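Side-chain contacts in Cfl (Pectobacterium brasiliense, PDB 7A9J), which is a coronafacic acid ligase of the ATP-dependent AMP-binding enzyme family, probably activating carboxylic acids for amide formation: residues Gly125-Lys128 and Arg129-Thr133; His161-Glu164 and Glu165-Gln169. The protein carries 1 engineered substitution. One frame throughout, in Å; residues are numbered along the deposited sequence.

Contact 1. Residues Gly125-Lys128 and Arg129-Thr133. With PO4 (phosphate ion), chain C.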
# COMPACT_ATOMS: atom_id res chain seq x y z
N GLY A 125 -18.39 -7.54 -11.07
CA GLY A 125 -18.47 -6.38 -10.21
C GLY A 125 -19.57 -6.55 -9.18
O GLY A 125 -20.35 -7.51 -9.21
N ASP A 126 -19.63 -5.60 -8.25
CA ASP A 126 -20.72 -5.57 -7.29
C ASP A 126 -21.69 -4.47 -7.63
O ASP A 126 -21.51 -3.70 -8.60
CB ASP A 126 -20.22 -5.48 -5.83
CG ASP A 126 -19.46 -4.22 -5.50
OD1 ASP A 126 -19.46 -3.26 -6.30
OD2 ASP A 126 -18.82 -4.20 -4.39
N LYS A 127 -22.80 -4.47 -6.89
CA LYS A 127 -23.90 -3.60 -7.26
C LYS A 127 -23.46 -2.14 -7.32
O LYS A 127 -23.71 -1.43 -8.30
CB LYS A 127 -25.06 -3.79 -6.28
CG LYS A 127 -26.29 -3.03 -6.69
CD LYS A 127 -27.46 -3.20 -5.72
CE LYS A 127 -28.63 -2.31 -6.10
NZ LYS A 127 -29.82 -2.47 -5.22
N LYS A 128 -22.82 -1.67 -6.25
CA LYS A 128 -22.47 -0.25 -6.16
C LYS A 128 -21.57 0.17 -7.32
O LYS A 128 -21.82 1.20 -7.96
CB LYS A 128 -21.77 -0.02 -4.81
CG LYS A 128 -21.32 1.43 -4.54
CD LYS A 128 -21.01 1.59 -3.04
CE LYS A 128 -20.51 3.00 -2.66
NZ LYS A 128 -19.87 3.01 -1.29
N ARG A 129 -20.54 -0.63 -7.62
CA ARG A 129 -19.55 -0.28 -8.66
C ARG A 129 -20.18 -0.35 -10.05
O ARG A 129 -20.02 0.57 -10.87
CB ARG A 129 -18.33 -1.19 -8.56
CG ARG A 129 -17.15 -0.54 -7.75
CD ARG A 129 -17.63 0.11 -6.41
NE ARG A 129 -18.06 -0.92 -5.42
CZ ARG A 129 -18.12 -0.69 -4.11
NH1 ARG A 129 -17.76 0.53 -3.65
NH2 ARG A 129 -18.57 -1.65 -3.28
N PHE A 130 -20.92 -1.42 -10.31
CA PHE A 130 -21.58 -1.54 -11.61
C PHE A 130 -22.53 -0.39 -11.89
O PHE A 130 -22.56 0.11 -13.01
CB PHE A 130 -22.34 -2.91 -11.68
CG PHE A 130 -23.05 -3.11 -12.98
CD1 PHE A 130 -22.32 -3.42 -14.13
CD2 PHE A 130 -24.42 -3.08 -13.04
CE1 PHE A 130 -23.01 -3.60 -15.36
CE2 PHE A 130 -25.13 -3.21 -14.27
CZ PHE A 130 -24.39 -3.51 -15.42
N TYR A 131 -23.42 -0.04 -10.96
CA TYR A 131 -24.46 0.88 -11.33
C TYR A 131 -23.91 2.30 -11.46
O TYR A 131 -24.51 3.12 -12.14
CB TYR A 131 -25.63 0.83 -10.35
CG TYR A 131 -26.52 -0.32 -10.75
CD1 TYR A 131 -27.36 -0.20 -11.85
CD2 TYR A 131 -26.46 -1.54 -10.08
CE1 TYR A 131 -28.22 -1.29 -12.25
CE2 TYR A 131 -27.29 -2.62 -10.48
CZ TYR A 131 -28.10 -2.48 -11.56
OH TYR A 131 -28.95 -3.53 -11.96
N GLU A 132 -22.74 2.54 -10.87
CA GLU A 132 -22.06 3.83 -11.09
C GLU A 132 -21.43 3.92 -12.48
O GLU A 132 -21.03 5.02 -12.92
CB GLU A 132 -20.96 3.98 -10.02
CG GLU A 132 -21.46 4.49 -8.68
CD GLU A 132 -20.45 4.27 -7.52
OE1 GLU A 132 -19.30 3.77 -7.74
OE2 GLU A 132 -20.81 4.61 -6.37
N THR A 133 -21.29 2.78 -13.14
CA THR A 133 -20.47 2.62 -14.34
C THR A 133 -21.23 1.89 -15.45
O THR A 133 -20.60 1.37 -16.38
CB THR A 133 -19.21 1.84 -13.99
OG1 THR A 133 -18.76 2.23 -12.69
CG2 THR A 133 -18.08 2.19 -14.96
P PO4 C . -18.38 -0.42 0.27
O1 PO4 C . -17.92 0.74 -0.64
O2 PO4 C . -19.64 -0.07 1.02
O3 PO4 C . -17.29 -0.70 1.25
O4 PO4 C . -18.66 -1.67 -0.50

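Contact 2. Residues His161-Glu164 and Glu165-Gln169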
# COMPACT_ATOMS: atom_id res chain seq x y z
N HIS A 161 -25.47 -10.48 -16.41
CA HIS A 161 -25.96 -11.61 -15.63
C HIS A 161 -25.87 -11.30 -14.15
O HIS A 161 -25.03 -10.52 -13.70
CB HIS A 161 -25.15 -12.89 -15.95
CG HIS A 161 -25.27 -13.32 -17.37
ND1 HIS A 161 -26.27 -14.17 -17.81
CD2 HIS A 161 -24.54 -12.98 -18.46
CE1 HIS A 161 -26.14 -14.34 -19.12
NE2 HIS A 161 -25.09 -13.65 -19.53
N ASN A 162 -26.73 -11.94 -13.38
CA ASN A 162 -26.59 -11.86 -11.93
C ASN A 162 -25.46 -12.78 -11.48
O ASN A 162 -25.28 -13.88 -12.02
CB ASN A 162 -27.92 -12.29 -11.28
CG ASN A 162 -27.97 -12.02 -9.79
OD1 ASN A 162 -27.22 -12.62 -9.01
ND2 ASN A 162 -28.86 -11.10 -9.39
N TRP A 163 -24.74 -12.34 -10.44
CA TRP A 163 -23.66 -13.13 -9.84
C TRP A 163 -24.12 -14.55 -9.49
O TRP A 163 -23.34 -15.51 -9.61
CB TRP A 163 -23.16 -12.45 -8.57
CG TRP A 163 -22.34 -13.30 -7.69
CD1 TRP A 163 -22.74 -13.99 -6.55
CD2 TRP A 163 -20.95 -13.58 -7.85
NE1 TRP A 163 -21.68 -14.66 -6.02
CE2 TRP A 163 -20.58 -14.46 -6.81
CE3 TRP A 163 -20.00 -13.18 -8.78
CZ2 TRP A 163 -19.28 -14.92 -6.66
CZ3 TRP A 163 -18.67 -13.60 -8.61
CH2 TRP A 163 -18.34 -14.50 -7.58
N GLU A 164 -25.34 -14.67 -8.97
CA GLU A 164 -25.82 -16.01 -8.58
C GLU A 164 -25.72 -17.01 -9.72
O GLU A 164 -25.61 -18.23 -9.48
CB GLU A 164 -27.24 -15.92 -8.07
CG GLU A 164 -27.31 -14.97 -6.94
CD GLU A 164 -27.45 -15.62 -5.59
OE1 GLU A 164 -28.40 -15.22 -4.87
OE2 GLU A 164 -26.63 -16.50 -5.24
N GLU A 165 -25.76 -16.53 -10.97
CA GLU A 165 -25.69 -17.45 -12.09
C GLU A 165 -24.33 -18.14 -12.16
O GLU A 165 -24.26 -19.31 -12.56
CB GLU A 165 -25.98 -16.72 -13.40
CG GLU A 165 -27.38 -16.18 -13.52
CD GLU A 165 -27.56 -15.36 -14.80
OE1 GLU A 165 -27.23 -15.88 -15.89
OE2 GLU A 165 -28.02 -14.18 -14.69
N ILE A 166 -23.27 -17.45 -11.75
CA ILE A 166 -21.94 -18.01 -11.87
C ILE A 166 -21.68 -19.09 -10.83
O ILE A 166 -20.70 -19.83 -10.96
CB ILE A 166 -20.86 -16.90 -11.79
CG1 ILE A 166 -19.63 -17.23 -12.63
CG2 ILE A 166 -20.38 -16.66 -10.34
CD1 ILE A 166 -18.63 -16.06 -12.64
N ILE A 167 -22.46 -19.13 -9.75
CA ILE A 167 -22.28 -20.19 -8.75
C ILE A 167 -23.47 -21.17 -8.70
O ILE A 167 -23.60 -21.90 -7.72
CB ILE A 167 -22.02 -19.61 -7.36
CG1 ILE A 167 -23.16 -18.61 -7.00
CG2 ILE A 167 -20.61 -18.97 -7.31
CD1 ILE A 167 -23.07 -18.09 -5.59
N SER A 168 -24.36 -21.14 -9.68
CA SER A 168 -25.56 -21.98 -9.57
C SER A 168 -25.26 -23.44 -9.87
O SER A 168 -26.00 -24.30 -9.41
CB SER A 168 -26.64 -21.42 -10.48
OG SER A 168 -26.23 -21.49 -11.83
N GLN A 169 -24.17 -23.75 -10.59
CA GLN A 169 -23.98 -25.17 -10.89
C GLN A 169 -22.95 -25.78 -9.95
O GLN A 169 -21.95 -25.15 -9.63
CB GLN A 169 -23.53 -25.38 -12.33
CG GLN A 169 -24.61 -25.05 -13.35
CD GLN A 169 -25.89 -25.91 -13.19
OE1 GLN A 169 -26.91 -25.44 -12.68
NE2 GLN A 169 -25.83 -27.17 -13.65

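Contact 1. Residues Gly125-Lys128 and Arg129-Thr133
Asp126, with CG between its backbone N and carbonyl carbon (chi1 63°), reaches forward, and Arg129, bent at chi2 (47°) and chi3, comes back to it. The guanidinium then takes the carboxylate side-on, NE giving to Asp126 OD1 at 2.9 Å and NH2 to Asp126 OD2 at 2.8 Å, with the two flat groups turned 34° apart. Asp126 OD1 also accepts from Arg129 N at 3.1 Å, so the N-cap of helix 127-132 and the salt bridge share one oxygen. The neighbouring edge, NH1 and NH2, faces a phosphate ion, probably from the crystallisation liquor: NH1 hydrogen-bonds to its O1, and NH2, shared with Asp126 OD2, to its O4. The extended Lys128 chain lies over one guanidinium face, with Lys128 CD 3.5 Å from Arg129 NH1, and its NZ hydrogen-bonds to phosphate O1 too, so the anion probably offsets both positive groups. One turn apart, Lys127 CG and Tyr131 CD2 touch at 3.7 Å, while the Tyr131 hydroxyl is hydrogen-bonded to Asp155. Gly80 N is a second partner of Asp126 OD2, and Phe130 packs on strand 145-148 and helix 134-138, seating this helix start at the end of strand 122-125.

Contact 2. Residues His161-Glu164 and Glu165-Gln169
Glu165 reaches back to the end of the strand with both carboxylate oxygens and closes a capping box with Asn162. Its OE2 accepts from Asn162 N at 2.9 Å, approached from above the carboxylate plane, while Asn162 OD1, as N-cap, accepts from Glu164 N at 2.8 Å, in the carbonyl plane and on a lone pair. The other oxygen, Glu165 OE1, receives His161 ND1 at 2.7 Å on its syn side. That bond is bent, and the imidazole and carboxylate planes stand 73° apart. With CG beside the backbone N (chi1 -65°) and the chain extended beyond it, Glu165 spans the turn to both donors, which together fix the rotation of its carboxylate.

The tightly packed part is apolar. Ile166 CG2 sits over one face of the indole, 3.8 Å from the centroid of the six-membered ring of Trp163 and 8° off its normal, a CH-pi contact. Ile167 CD1 approaches the same indole obliquely, 3.7 Å from Trp163 NE1. Toward solvent the contact is looser: the exposed Glu164 bends at chi2 and only its OE2 comes near Ile167 CD1, at 3.9 Å, and the backbone bond from Ile167 N to Glu164 O is stretched to 3.3 Å where the short turn runs out toward exposed Ser168.

Strand 160-162, an outermost strand of the five-stranded parallel sheet, pairs through His161 with Ile146 and Val148 of strand 145-148. Trp163 and the two isoleucines lie against helix 50-66, where Ile167 meets Leu56 and Ile60, and Trp163 extends to Glu84 and Thr88 of helix 83-95.

In the fold
Both contacts are helix starts that follow strands of the same five-stranded parallel sheet, 122-125 for contact 1 and 160-162 for contact 2, with strand 145-148 lying between those two. Their centres are 16 Å apart, and the nearest atoms, about 6 Å apart, do not touch. Each uses a side-chain N-cap, but the chemistry differs. Residues 125-133 form a surface contact ruled by charge, where a carboxylate and a bound anion gather cationic side chains. Residues 161-169 are partly buried and combine an asparagine cap, closed by a glutamate that also binds a histidine, with an aromatic-aliphatic cluster that joins the sheet edge to helices 50-66 and 83-95.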